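Local coordinates for Ro sixty-related protein, RSR (Deinococcus radiodurans, PDB 2NVO) that binds small RNAs that accumulate after ultraviolet irradiation and contributes to the resistance of the bacterium to that radiation, at residues A[134-139]-A[158-163]; A[186-191]-A[202-207]; A[105-110]-A[144-149]; A[168-173]-A[221-226]; A[88-91]-A[95-98]. One frame throughout, in Å; residues are numbered along the deposited sequence.

How the interactions relate
From the N terminus, interaction 5 comes first and closes a short turn after helix 80-93, near the junction with the VWFA-like domain. Interaction 3 then ties helix 100-112 to the loop that follows helix 133-143. Interaction 1 crosses it along the chain, since 134-139 lies between the two segments of interaction 3 and 158-163 beyond them. Interaction 4 closes the long loop from 168-173 to 221-226, with interaction 2 nested inside. Interactions 1 and 2 each join successive helices of the TROVE horseshoe, and interaction 4 joins two further apart in the chain; all three touch one another. Interaction 3 reaches interaction 1 through Phe139 and interaction 2 through Trp149.

Interaction 1 of 5, residues A[134-139]-A[158-163]; sequences TMLLHF and ANVYET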
# COMPACT_ATOMS: atom_id res chain seq x y z
N THR A 134 -0.19 -3.12 -16.21
CA THR A 134 -0.54 -4.24 -15.35
C THR A 134 -2.02 -4.21 -14.98
O THR A 134 -2.69 -5.24 -14.99
CB THR A 134 0.27 -4.24 -14.03
OG1 THR A 134 1.66 -4.13 -14.34
CG2 THR A 134 0.02 -5.51 -13.23
N MET A 135 -2.52 -3.03 -14.65
CA MET A 135 -3.91 -2.92 -14.25
C MET A 135 -4.86 -3.29 -15.39
O MET A 135 -5.89 -3.90 -15.15
CB MET A 135 -4.21 -1.53 -13.71
CG MET A 135 -3.51 -1.21 -12.40
SD MET A 135 -3.81 0.51 -11.89
CE MET A 135 -5.56 0.51 -11.71
N LEU A 136 -4.48 -2.96 -16.62
CA LEU A 136 -5.28 -3.36 -17.78
C LEU A 136 -5.28 -4.88 -17.97
O LEU A 136 -6.31 -5.46 -18.29
CB LEU A 136 -4.76 -2.71 -19.06
CG LEU A 136 -5.44 -3.25 -20.33
CD1 LEU A 136 -6.93 -2.89 -20.35
CD2 LEU A 136 -4.72 -2.78 -21.59
N LEU A 137 -4.13 -5.50 -17.78
CA LEU A 137 -4.05 -6.96 -17.94
C LEU A 137 -4.79 -7.65 -16.81
O LEU A 137 -5.32 -8.75 -16.99
CB LEU A 137 -2.60 -7.42 -18.01
CG LEU A 137 -1.86 -6.79 -19.19
CD1 LEU A 137 -0.41 -7.25 -19.23
CD2 LEU A 137 -2.58 -7.03 -20.54
N HIS A 138 -4.83 -7.00 -15.66
CA HIS A 138 -5.52 -7.52 -14.48
C HIS A 138 -7.02 -7.40 -14.69
O HIS A 138 -7.79 -8.31 -14.37
CB HIS A 138 -5.06 -6.75 -13.24
CG HIS A 138 -5.39 -7.42 -11.95
ND1 HIS A 138 -5.29 -6.78 -10.73
CD2 HIS A 138 -5.84 -8.67 -11.68
CE1 HIS A 138 -5.65 -7.61 -9.77
NE2 HIS A 138 -5.99 -8.77 -10.32
N PHE A 139 -7.44 -6.27 -15.25
CA PHE A 139 -8.84 -6.07 -15.57
C PHE A 139 -9.32 -7.16 -16.54
O PHE A 139 -10.39 -7.72 -16.36
CB PHE A 139 -9.04 -4.67 -16.17
CG PHE A 139 -10.32 -4.51 -16.92
CD1 PHE A 139 -11.44 -4.03 -16.28
CD2 PHE A 139 -10.40 -4.85 -18.26
CE1 PHE A 139 -12.63 -3.88 -16.97
CE2 PHE A 139 -11.57 -4.71 -18.95
CZ PHE A 139 -12.69 -4.23 -18.31
N ALA A 158 -9.48 -1.45 -27.22
CA ALA A 158 -8.76 -0.65 -28.21
C ALA A 158 -8.69 0.81 -27.77
O ALA A 158 -7.67 1.47 -27.94
CB ALA A 158 -9.41 -0.76 -29.59
N ASN A 159 -9.78 1.32 -27.21
CA ASN A 159 -9.82 2.72 -26.77
C ASN A 159 -8.75 3.01 -25.73
O ASN A 159 -8.19 4.11 -25.68
CB ASN A 159 -11.21 3.08 -26.27
CG ASN A 159 -11.33 4.54 -25.87
OD1 ASN A 159 -10.96 5.45 -26.63
ND2 ASN A 159 -11.84 4.77 -24.67
N VAL A 160 -8.43 2.01 -24.91
CA VAL A 160 -7.37 2.16 -23.92
C VAL A 160 -6.03 2.48 -24.58
O VAL A 160 -5.33 3.40 -24.14
CB VAL A 160 -7.24 0.90 -23.03
CG1 VAL A 160 -6.02 1.02 -22.13
CG2 VAL A 160 -8.48 0.72 -22.20
N TYR A 161 -5.68 1.74 -25.63
CA TYR A 161 -4.40 1.96 -26.31
C TYR A 161 -4.41 3.22 -27.17
O TYR A 161 -3.41 3.92 -27.27
CB TYR A 161 -4.04 0.75 -27.17
CG TYR A 161 -3.81 -0.51 -26.37
CD1 TYR A 161 -2.63 -0.71 -25.67
CD2 TYR A 161 -4.78 -1.50 -26.31
CE1 TYR A 161 -2.41 -1.88 -24.93
CE2 TYR A 161 -4.58 -2.66 -25.58
CZ TYR A 161 -3.40 -2.84 -24.89
OH TYR A 161 -3.20 -4.00 -24.17
N GLU A 162 -5.56 3.51 -27.78
CA GLU A 162 -5.67 4.67 -28.67
C GLU A 162 -5.66 5.99 -27.90
O GLU A 162 -5.42 7.06 -28.48
CB GLU A 162 -6.93 4.54 -29.53
CG GLU A 162 -6.82 3.43 -30.56
CD GLU A 162 -8.16 3.08 -31.17
OE1 GLU A 162 -9.17 3.65 -30.72
OE2 GLU A 162 -8.19 2.23 -32.09
N THR A 163 -5.92 5.92 -26.60
CA THR A 163 -5.97 7.11 -25.75
C THR A 163 -4.61 7.42 -25.11
O THR A 163 -4.38 8.53 -24.64
CB THR A 163 -7.03 6.94 -24.65
OG1 THR A 163 -8.33 6.89 -25.24
CG2 THR A 163 -6.98 8.08 -23.65
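The phenol ring of Tyr161 takes Leu136 obliquely on one side, near its hydroxyl end, with Trp172 of helix 166-175 on that same side; CD2 of Leu188 lies over the opposite face, 3.6 Å from Tyr161 CD2. Ala187 CB comes to 3.3 Å from Tyr161 OH. This is the buried interface between two successive helices, 133-143 and 151-163, of the TROVE horseshoe of HEAT-like helical repeats, within a region that by similarity binds RNA.

One methyl, Leu136 CD2, makes the closest contacts and reaches both partners. It stands 3.2 Å from Tyr161 OH and 3.6 Å from Tyr161 CZ, and also meets Val160 CG1 at 4.1 Å. The other methyl, Leu136 CD1, adds a looser contact, 4.3 Å from Val160 CG2. In Leu136, CG anti to the backbone N (chi1 172°) carries CD2 toward helix 151-163; Val160 CG1, likewise anti to its own N, faces it. The Tyr161 ring swings from a bond that leaves its own helix at the flank, so that only its far end comes close to Leu136. Leu126 of helix 116-129 touches both Leu136 and Val160.

At the end of segment 158-163 the polar chemistry is local: Thr163 OG1 gives a hydrogen bond of 2.8 Å to Asn159 O, the donor tilted 27° from the carbonyl plane.

Interaction 2 of 5, residues A[186-191]-A[202-207]; sequences DALRKA and AVLKFM
Leu188 pushes both methyls into helix 198-209, and its CD1 makes the tight half of the contact. CD1 sits 3.5 Å from Met207 CB, closer than the usual carbon spacing, and 3.7 Å from Leu204 O, so it rests against a side chain and a backbone carbonyl of the same helix. The other methyl is looser, with Leu188 CD2 3.9 Å from Leu204 CD2. Leu188 crosses both partners at about a right angle. Met207 bends at its third torsion (chi3 70°), which turns its CE back to 4.2 Å from Leu188 CD1.

The solvent side is looser and polar, and makes no apolar contact across the segments. There the exposed Arg189 forms through NH1 a salt bridge of 3.6 Å within its own segment, to Asp186 OD1, the carboxylate oxygen lying at the edge of the guanidinium group and in its plane. Lys205, on the other helix, points away.

Helix 166-175 packs on one side, with Leu169 against Leu204 and Ala173 against Met207. Pro193 lies against both leucines. The pair thus lies between helices 151-163, 166-175 and 219-229 of the TROVE horseshoe, with Tyr161 touching both Leu188 and Leu204.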
# COMPACT_ATOMS: atom_id res chain seq x y z
N ASP A 186 -1.49 -10.19 -26.55
CA ASP A 186 -2.80 -10.84 -26.60
C ASP A 186 -3.93 -9.83 -26.81
O ASP A 186 -4.76 -9.98 -27.71
CB ASP A 186 -3.11 -11.57 -25.29
CG ASP A 186 -2.17 -12.73 -25.02
OD1 ASP A 186 -1.54 -13.23 -25.98
OD2 ASP A 186 -2.07 -13.11 -23.85
N ALA A 187 -3.96 -8.83 -25.95
CA ALA A 187 -5.00 -7.82 -26.00
C ALA A 187 -4.99 -7.09 -27.34
O ALA A 187 -6.05 -6.81 -27.90
CB ALA A 187 -4.82 -6.83 -24.85
N LEU A 188 -3.80 -6.77 -27.83
CA LEU A 188 -3.67 -6.02 -29.07
C LEU A 188 -4.19 -6.82 -30.27
O LEU A 188 -4.79 -6.26 -31.19
CB LEU A 188 -2.22 -5.57 -29.28
CG LEU A 188 -1.74 -4.43 -28.36
CD1 LEU A 188 -0.23 -4.19 -28.48
CD2 LEU A 188 -2.52 -3.13 -28.64
N ARG A 189 -3.98 -8.13 -30.24
CA ARG A 189 -4.42 -9.01 -31.32
C ARG A 189 -5.94 -9.15 -31.36
O ARG A 189 -6.52 -9.42 -32.40
CB ARG A 189 -3.79 -10.40 -31.18
CG ARG A 189 -2.29 -10.41 -31.32
CD ARG A 189 -1.74 -11.83 -31.46
NE ARG A 189 -0.29 -11.82 -31.41
CZ ARG A 189 0.42 -12.10 -30.33
NH1 ARG A 189 -0.20 -12.45 -29.20
NH2 ARG A 189 1.75 -12.05 -30.37
N LYS A 190 -6.56 -8.99 -30.20
CA LYS A 190 -7.99 -9.13 -30.07
C LYS A 190 -8.67 -7.79 -30.37
O LYS A 190 -9.72 -7.76 -30.99
CB LYS A 190 -8.36 -9.58 -28.65
CG LYS A 190 -8.04 -11.06 -28.33
CD LYS A 190 -9.28 -11.94 -28.41
CE LYS A 190 -8.98 -13.36 -27.93
NZ LYS A 190 -10.22 -14.16 -27.67
N ALA A 191 -8.03 -6.70 -29.95
CA ALA A 191 -8.63 -5.36 -29.99
C ALA A 191 -8.28 -4.52 -31.23
O ALA A 191 -9.05 -3.64 -31.60
CB ALA A 191 -8.25 -4.58 -28.73
N ALA A 202 3.42 2.54 -34.49
CA ALA A 202 4.70 1.86 -34.54
C ALA A 202 5.00 1.12 -33.24
O ALA A 202 5.51 -0.00 -33.25
CB ALA A 202 5.81 2.86 -34.87
N VAL A 203 4.67 1.75 -32.10
CA VAL A 203 4.91 1.12 -30.81
C VAL A 203 3.90 0.02 -30.54
O VAL A 203 4.20 -0.97 -29.86
CB VAL A 203 4.91 2.12 -29.63
CG1 VAL A 203 3.54 2.71 -29.43
CG2 VAL A 203 5.35 1.42 -28.34
N LEU A 204 2.70 0.18 -31.08
CA LEU A 204 1.67 -0.84 -30.96
C LEU A 204 2.12 -2.06 -31.75
O LEU A 204 2.05 -3.19 -31.27
CB LEU A 204 0.32 -0.32 -31.46
CG LEU A 204 -0.34 0.74 -30.56
CD1 LEU A 204 -1.65 1.24 -31.14
CD2 LEU A 204 -0.57 0.19 -29.16
N LYS A 205 2.62 -1.82 -32.96
CA LYS A 205 3.15 -2.89 -33.79
C LYS A 205 4.30 -3.61 -33.08
O LYS A 205 4.39 -4.83 -33.12
CB LYS A 205 3.61 -2.37 -35.15
CG LYS A 205 3.90 -3.49 -36.15
CD LYS A 205 4.61 -2.95 -37.39
CE LYS A 205 4.94 -4.07 -38.38
NZ LYS A 205 3.75 -4.50 -39.17
N PHE A 206 5.18 -2.84 -32.43
CA PHE A 206 6.31 -3.44 -31.73
C PHE A 206 5.83 -4.30 -30.57
O PHE A 206 6.41 -5.35 -30.29
CB PHE A 206 7.27 -2.37 -31.21
CG PHE A 206 8.27 -2.91 -30.22
CD1 PHE A 206 9.45 -3.49 -30.66
CD2 PHE A 206 8.02 -2.84 -28.86
CE1 PHE A 206 10.37 -4.00 -29.75
CE2 PHE A 206 8.94 -3.34 -27.95
CZ PHE A 206 10.11 -3.92 -28.40
N MET A 207 4.79 -3.85 -29.89
CA MET A 207 4.24 -4.56 -28.74
C MET A 207 3.67 -5.91 -29.14
O MET A 207 3.53 -6.80 -28.31
CB MET A 207 3.19 -3.71 -28.03
CG MET A 207 3.77 -2.52 -27.27
SD MET A 207 2.56 -1.34 -26.62
CE MET A 207 1.77 -2.29 -25.32

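Interaction 3 of 5, residues A[105-110]-A[144-149]; sequences VLALIA and DALGGW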
# COMPACT_ATOMS: atom_id res chain seq x y z
N VAL A 105 -14.94 -4.76 -10.08
CA VAL A 105 -16.27 -4.18 -10.16
C VAL A 105 -16.52 -3.61 -11.55
O VAL A 105 -17.58 -3.82 -12.13
CB VAL A 105 -16.47 -3.09 -9.10
CG1 VAL A 105 -17.73 -2.32 -9.38
CG2 VAL A 105 -16.54 -3.73 -7.71
N LEU A 106 -15.52 -2.90 -12.08
CA LEU A 106 -15.61 -2.33 -13.42
C LEU A 106 -15.82 -3.40 -14.47
O LEU A 106 -16.66 -3.23 -15.37
CB LEU A 106 -14.36 -1.50 -13.75
CG LEU A 106 -14.55 -0.57 -14.96
CD1 LEU A 106 -15.43 0.65 -14.63
CD2 LEU A 106 -13.21 -0.10 -15.51
N ALA A 107 -15.08 -4.50 -14.37
CA ALA A 107 -15.29 -5.63 -15.26
C ALA A 107 -16.72 -6.14 -15.18
O ALA A 107 -17.34 -6.40 -16.21
CB ALA A 107 -14.30 -6.75 -14.96
N LEU A 108 -17.24 -6.29 -13.97
CA LEU A 108 -18.59 -6.83 -13.78
C LEU A 108 -19.64 -5.96 -14.47
O LEU A 108 -20.51 -6.47 -15.18
CB LEU A 108 -18.95 -6.96 -12.29
CG LEU A 108 -18.27 -8.05 -11.46
CD1 LEU A 108 -18.50 -7.80 -9.96
CD2 LEU A 108 -18.79 -9.43 -11.85
N ILE A 109 -19.56 -4.66 -14.25
CA ILE A 109 -20.46 -3.72 -14.90
C ILE A 109 -20.29 -3.79 -16.42
O ILE A 109 -21.24 -4.05 -17.15
CB ILE A 109 -20.21 -2.28 -14.41
CG1 ILE A 109 -20.33 -2.20 -12.89
CG2 ILE A 109 -21.18 -1.31 -15.09
CD1 ILE A 109 -19.91 -0.84 -12.32
N ALA A 110 -19.06 -3.58 -16.88
CA ALA A 110 -18.76 -3.56 -18.30
C ALA A 110 -19.22 -4.83 -19.01
O ALA A 110 -19.69 -4.77 -20.15
CB ALA A 110 -17.26 -3.34 -18.53
N ASP A 144 -12.44 -11.81 -18.48
CA ASP A 144 -12.47 -12.96 -19.37
C ASP A 144 -13.34 -14.09 -18.82
O ASP A 144 -13.66 -15.04 -19.52
CB ASP A 144 -11.07 -13.45 -19.80
CG ASP A 144 -10.29 -14.15 -18.68
OD1 ASP A 144 -10.89 -14.60 -17.68
OD2 ASP A 144 -9.05 -14.27 -18.83
N ALA A 145 -13.76 -13.94 -17.56
CA ALA A 145 -14.66 -14.91 -16.96
C ALA A 145 -16.10 -14.44 -16.98
O ALA A 145 -16.95 -14.99 -16.28
CB ALA A 145 -14.23 -15.20 -15.53
N LEU A 146 -16.40 -13.43 -17.80
CA LEU A 146 -17.72 -12.82 -17.79
C LEU A 146 -18.32 -12.67 -19.19
O LEU A 146 -19.49 -12.32 -19.33
CB LEU A 146 -17.67 -11.44 -17.12
CG LEU A 146 -17.00 -11.30 -15.75
CD1 LEU A 146 -16.98 -9.84 -15.33
CD2 LEU A 146 -17.70 -12.13 -14.70
N GLY A 147 -17.52 -12.93 -20.23
CA GLY A 147 -18.01 -12.79 -21.59
C GLY A 147 -16.91 -12.79 -22.63
O GLY A 147 -15.73 -12.67 -22.29
N GLY A 148 -17.31 -12.93 -23.89
CA GLY A 148 -16.38 -12.94 -25.01
C GLY A 148 -16.13 -11.57 -25.62
O GLY A 148 -16.52 -10.54 -25.06
N TRP A 149 -15.48 -11.54 -26.77
CA TRP A 149 -15.04 -10.28 -27.37
C TRP A 149 -16.05 -9.71 -28.36
O TRP A 149 -15.82 -9.71 -29.57
CB TRP A 149 -13.67 -10.44 -28.02
CG TRP A 149 -12.51 -10.49 -27.05
CD1 TRP A 149 -12.16 -11.53 -26.24
CD2 TRP A 149 -11.57 -9.44 -26.78
NE1 TRP A 149 -11.06 -11.20 -25.48
CE2 TRP A 149 -10.67 -9.92 -25.80
CE3 TRP A 149 -11.38 -8.15 -27.28
CZ2 TRP A 149 -9.62 -9.15 -25.31
CZ3 TRP A 149 -10.34 -7.39 -26.79
CH2 TRP A 149 -9.47 -7.89 -25.82
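Where Leu146 packs on Ala107 and Leu108, two carbonyl oxygens of the same loop grip the neighbouring NZ of Lys111, through a hydrogen bond from Gly148 O and a weak one from Gly147 O. Helix 100-112 thus meets the loop between helices 133-143 and 151-163 of the TROVE horseshoe by polar and apolar means together.

Most of the apolar part is made by Leu146 CD1, with CD2 adding a contact to Leu108. Leu146 CD1 settles against the backbone of the helix, 3.6 Å from Ala107 O and 3.7 Å from Leu108 CA, and also reaches Ala107 CB at 4.1 Å. Leu108 starts out away from the loop, but with CG anti to its carbonyl carbon (chi1 -72°) the chain returns and sets its CD2 3.9 Å from Leu146 CD1. The two leucines cross at a slant, and the CD2 atoms of Leu108 and Leu146 lie 4.1 Å apart. Gly147 is fully extended (phi 166°), a conformation open chiefly to glycine.

Asp144 OD2 accepts a hydrogen bond from Trp182 NE1, which probably steadies the start of the loop; Phe139 and Phe142 of helix 133-143 touch Ala107.

A leucine methyl laid on the helix backbone, beside a lysine amine bonded to main-chain carbonyls, is consistent with a loop held by van der Waals contact and neutral acceptors; the carbonyl dipoles would probably favour the protonated amine.

Interaction 4 of 5, residues A[168-173]-A[221-226]; sequences KLALWA and RVIEGH
Torsions at Val222 and Ile223 set up this contact against Ala170 and Ala173. In Val222, CG2 takes the crowded position between the backbone N and the carbonyl carbon (chi1 -46° for CG1), and that branch is the one that meets Ala170. Ile223 leaves its helix at the flank; its extended second torsion (chi2 -175°) then carries CD1 across toward the other helix.

The partners are small. Ala170 CB lies 3.9 Å from Val222 CG2 and 4.3 Å from Ile223 CG1, so it faces both branched side chains. One turn further on, Ala173 CB takes the end of the isoleucine, 4.3 Å from Ile223 CD1. The backbones come to 6.6 Å between the CA atoms of Ala170 and Ile223, and the segment axes approach to 9.5 Å at an angle of 13°, so both helices run the same way, almost parallel. All of these contacts are apolar and at ordinary van der Waals distance.

Helix 198-209 fills the groove alongside: Val203 packs on the CD1 end of Ile223, and the Phe206 ring on its CG2 branch. Met207 of the same helix leans on Ala173. On the 219-229 helix, Glu224 OE1 also holds Tyr245 OH, reaching the next helix of the chain.

Two nearly parallel helices with a third packed along the groove are consistent with the side-by-side stacking of helices in a HEAT-like repeat array, here the RNA-binding TROVE horseshoe.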
# COMPACT_ATOMS: atom_id res chain seq x y z
N LYS A 168 3.61 6.78 -22.72
CA LYS A 168 2.97 5.76 -21.90
C LYS A 168 2.98 4.41 -22.62
O LYS A 168 3.16 3.36 -22.00
CB LYS A 168 1.54 6.13 -21.52
CG LYS A 168 0.78 4.95 -20.94
CD LYS A 168 -0.70 5.23 -20.72
CE LYS A 168 -0.98 5.75 -19.32
NZ LYS A 168 -2.42 5.61 -18.97
N LEU A 169 2.79 4.44 -23.93
CA LEU A 169 2.79 3.21 -24.70
C LEU A 169 4.16 2.55 -24.66
O LEU A 169 4.27 1.33 -24.48
CB LEU A 169 2.36 3.45 -26.14
CG LEU A 169 0.86 3.67 -26.38
CD1 LEU A 169 0.56 3.65 -27.88
CD2 LEU A 169 0.01 2.63 -25.64
N ALA A 170 5.20 3.36 -24.84
CA ALA A 170 6.57 2.87 -24.86
C ALA A 170 6.92 2.25 -23.52
O ALA A 170 7.59 1.22 -23.44
CB ALA A 170 7.55 3.99 -25.20
N LEU A 171 6.44 2.91 -22.46
CA LEU A 171 6.63 2.44 -21.10
C LEU A 171 5.99 1.07 -20.91
O LEU A 171 6.61 0.16 -20.36
CB LEU A 171 6.03 3.45 -20.11
CG LEU A 171 6.05 3.04 -18.63
CD1 LEU A 171 7.48 2.97 -18.11
CD2 LEU A 171 5.21 3.99 -17.78
N TRP A 172 4.75 0.94 -21.37
CA TRP A 172 4.04 -0.34 -21.30
C TRP A 172 4.79 -1.39 -22.10
O TRP A 172 4.84 -2.55 -21.70
CB TRP A 172 2.61 -0.21 -21.84
CG TRP A 172 1.66 0.52 -20.92
CD1 TRP A 172 1.98 1.41 -19.94
CD2 TRP A 172 0.23 0.44 -20.93
NE1 TRP A 172 0.85 1.88 -19.32
CE2 TRP A 172 -0.25 1.30 -19.92
CE3 TRP A 172 -0.70 -0.27 -21.71
CZ2 TRP A 172 -1.61 1.47 -19.66
CZ3 TRP A 172 -2.05 -0.10 -21.45
CH2 TRP A 172 -2.49 0.75 -20.43
N ALA A 173 5.40 -0.97 -23.21
CA ALA A 173 6.09 -1.90 -24.09
C ALA A 173 7.32 -2.54 -23.44
O ALA A 173 7.72 -3.65 -23.82
CB ALA A 173 6.49 -1.22 -25.40
N ARG A 221 13.53 5.29 -28.50
CA ARG A 221 14.83 5.37 -27.86
C ARG A 221 14.82 4.50 -26.61
O ARG A 221 15.67 3.62 -26.45
CB ARG A 221 15.16 6.82 -27.52
CG ARG A 221 16.65 7.12 -27.41
CD ARG A 221 16.90 8.62 -27.36
NE ARG A 221 16.32 9.30 -28.51
CZ ARG A 221 17.01 9.70 -29.58
NH1 ARG A 221 18.32 9.50 -29.64
NH2 ARG A 221 16.39 10.31 -30.58
N VAL A 222 13.85 4.74 -25.73
CA VAL A 222 13.74 3.93 -24.52
C VAL A 222 13.56 2.46 -24.87
O VAL A 222 14.06 1.58 -24.18
CB VAL A 222 12.60 4.41 -23.58
CG1 VAL A 222 12.64 5.92 -23.44
CG2 VAL A 222 11.25 3.95 -24.09
N ILE A 223 12.86 2.20 -25.97
CA ILE A 223 12.68 0.83 -26.44
C ILE A 223 14.01 0.20 -26.89
O ILE A 223 14.37 -0.88 -26.44
CB ILE A 223 11.62 0.75 -27.54
CG1 ILE A 223 10.26 1.16 -26.98
CG2 ILE A 223 11.57 -0.66 -28.14
CD1 ILE A 223 9.10 1.00 -27.95
N GLU A 224 14.74 0.89 -27.76
CA GLU A 224 16.03 0.39 -28.21
C GLU A 224 16.94 0.15 -27.02
O GLU A 224 17.61 -0.88 -26.93
CB GLU A 224 16.69 1.38 -29.17
CG GLU A 224 18.01 0.87 -29.75
CD GLU A 224 18.55 1.76 -30.86
OE1 GLU A 224 18.72 2.97 -30.62
OE2 GLU A 224 18.80 1.24 -31.97
N GLY A 225 16.95 1.11 -26.10
CA GLY A 225 17.76 1.03 -24.90
C GLY A 225 17.46 -0.20 -24.08
O GLY A 225 18.37 -0.90 -23.65
N HIS A 226 16.17 -0.47 -23.86
CA HIS A 226 15.76 -1.64 -23.10
C HIS A 226 16.14 -2.93 -23.82
O HIS A 226 16.52 -3.92 -23.19
CB HIS A 226 14.25 -1.62 -22.81
CG HIS A 226 13.89 -0.98 -21.51
ND1 HIS A 226 13.88 -1.68 -20.32
CD2 HIS A 226 13.54 0.29 -21.20
CE1 HIS A 226 13.53 -0.86 -19.34
NE2 HIS A 226 13.32 0.34 -19.84

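Interaction 5 of 5, residues A[88-91]-A[95-98]; sequences LDVV and RAPK
Water bridges carry most of the link between Val90 and the Arg95-Ala96 backbone. Val90 O accepts from two waters: one lies 2.7 Å from Val90 O and in turn accepts from Ala96 N at 3.0 Å; the other lies 2.9 Å from Val90 O and takes the N-H of Arg95, its oxygen 2.7 Å from Arg95 N. The direct gap from Val90 O to Arg95 N, 4.1 Å, is too wide for a bond, and the waters fill it.

Apolar contact is slight. At Val90, chi1 of 169° turns CG1 toward Ala96 CB, 4.2 Å away. Behind Val90, Thr45 and Leu48 of helix 40-50 add packing, and Pro97 touches Val49 of the same helix.

Charge reaches outward from Arg95, whose NE makes a long, weak ion pair with Glu533 OE2. The Arg95 side chain also lies on Ala528 of helix 522-530, and Pro97 on Val525, both in the VWFA-like domain that closes the TROVE horseshoe into a ring.

Chemically, a carbonyl in the last turn of helix 80-93, accepting from two waters, implies that across these two segments the polar link runs through water, with one apolar contact beside it, at a surface where the two domains meet.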
# COMPACT_ATOMS: atom_id res chain seq x y z
N LEU A 88 -16.05 5.13 -9.59
CA LEU A 88 -15.23 6.24 -10.05
C LEU A 88 -14.86 7.19 -8.90
O LEU A 88 -13.73 7.67 -8.83
CB LEU A 88 -15.91 6.99 -11.20
CG LEU A 88 -15.61 6.43 -12.60
CD1 LEU A 88 -15.84 4.93 -12.64
CD2 LEU A 88 -16.47 7.13 -13.64
N ASP A 89 -15.82 7.44 -8.01
CA ASP A 89 -15.59 8.25 -6.82
C ASP A 89 -14.43 7.70 -5.98
O ASP A 89 -13.59 8.45 -5.48
CB ASP A 89 -16.85 8.31 -5.95
CG ASP A 89 -17.92 9.26 -6.50
OD1 ASP A 89 -19.00 9.38 -5.87
OD2 ASP A 89 -17.69 9.89 -7.56
N VAL A 90 -14.39 6.38 -5.82
CA VAL A 90 -13.33 5.76 -5.04
C VAL A 90 -11.99 5.84 -5.76
O VAL A 90 -10.97 6.17 -5.15
CB VAL A 90 -13.65 4.30 -4.69
CG1 VAL A 90 -12.41 3.60 -4.12
CG2 VAL A 90 -14.82 4.24 -3.72
N VAL A 91 -11.98 5.56 -7.06
CA VAL A 91 -10.74 5.64 -7.84
C VAL A 91 -10.14 7.04 -7.74
O VAL A 91 -8.96 7.20 -7.43
CB VAL A 91 -10.94 5.29 -9.33
CG1 VAL A 91 -9.68 5.58 -10.11
CG2 VAL A 91 -11.36 3.84 -9.51
N ARG A 95 -8.35 6.40 -2.03
CA ARG A 95 -8.22 5.83 -0.69
C ARG A 95 -8.03 4.31 -0.69
O ARG A 95 -7.69 3.71 0.34
CB ARG A 95 -9.40 6.21 0.21
CG ARG A 95 -9.06 7.28 1.25
CD ARG A 95 -9.65 8.64 0.88
NE ARG A 95 -11.11 8.62 0.91
CZ ARG A 95 -11.88 9.69 0.76
NH1 ARG A 95 -11.32 10.88 0.58
NH2 ARG A 95 -13.20 9.58 0.78
N ALA A 96 -8.24 3.68 -1.84
CA ALA A 96 -8.07 2.23 -1.93
C ALA A 96 -6.60 1.86 -2.00
O ALA A 96 -5.88 2.32 -2.89
CB ALA A 96 -8.82 1.68 -3.14
N PRO A 97 -6.13 1.03 -1.05
CA PRO A 97 -4.75 0.53 -1.09
C PRO A 97 -4.46 -0.16 -2.41
O PRO A 97 -3.35 -0.06 -2.95
CB PRO A 97 -4.73 -0.50 0.04
CG PRO A 97 -5.80 -0.09 0.95
CD PRO A 97 -6.85 0.59 0.15
N LYS A 98 -5.46 -0.86 -2.94
CA LYS A 98 -5.29 -1.62 -4.17
C LYS A 98 -6.36 -1.27 -5.21
O LYS A 98 -7.51 -1.05 -4.87
CB LYS A 98 -5.33 -3.12 -3.89
CG LYS A 98 -4.07 -3.66 -3.26
CD LYS A 98 -4.27 -5.10 -2.81
CE LYS A 98 -3.02 -5.92 -3.04
NZ LYS A 98 -3.06 -7.23 -2.32
O HOH W 1 -8.95 4.51 -4.68
O HOH W 2 -10.99 6.92 -2.36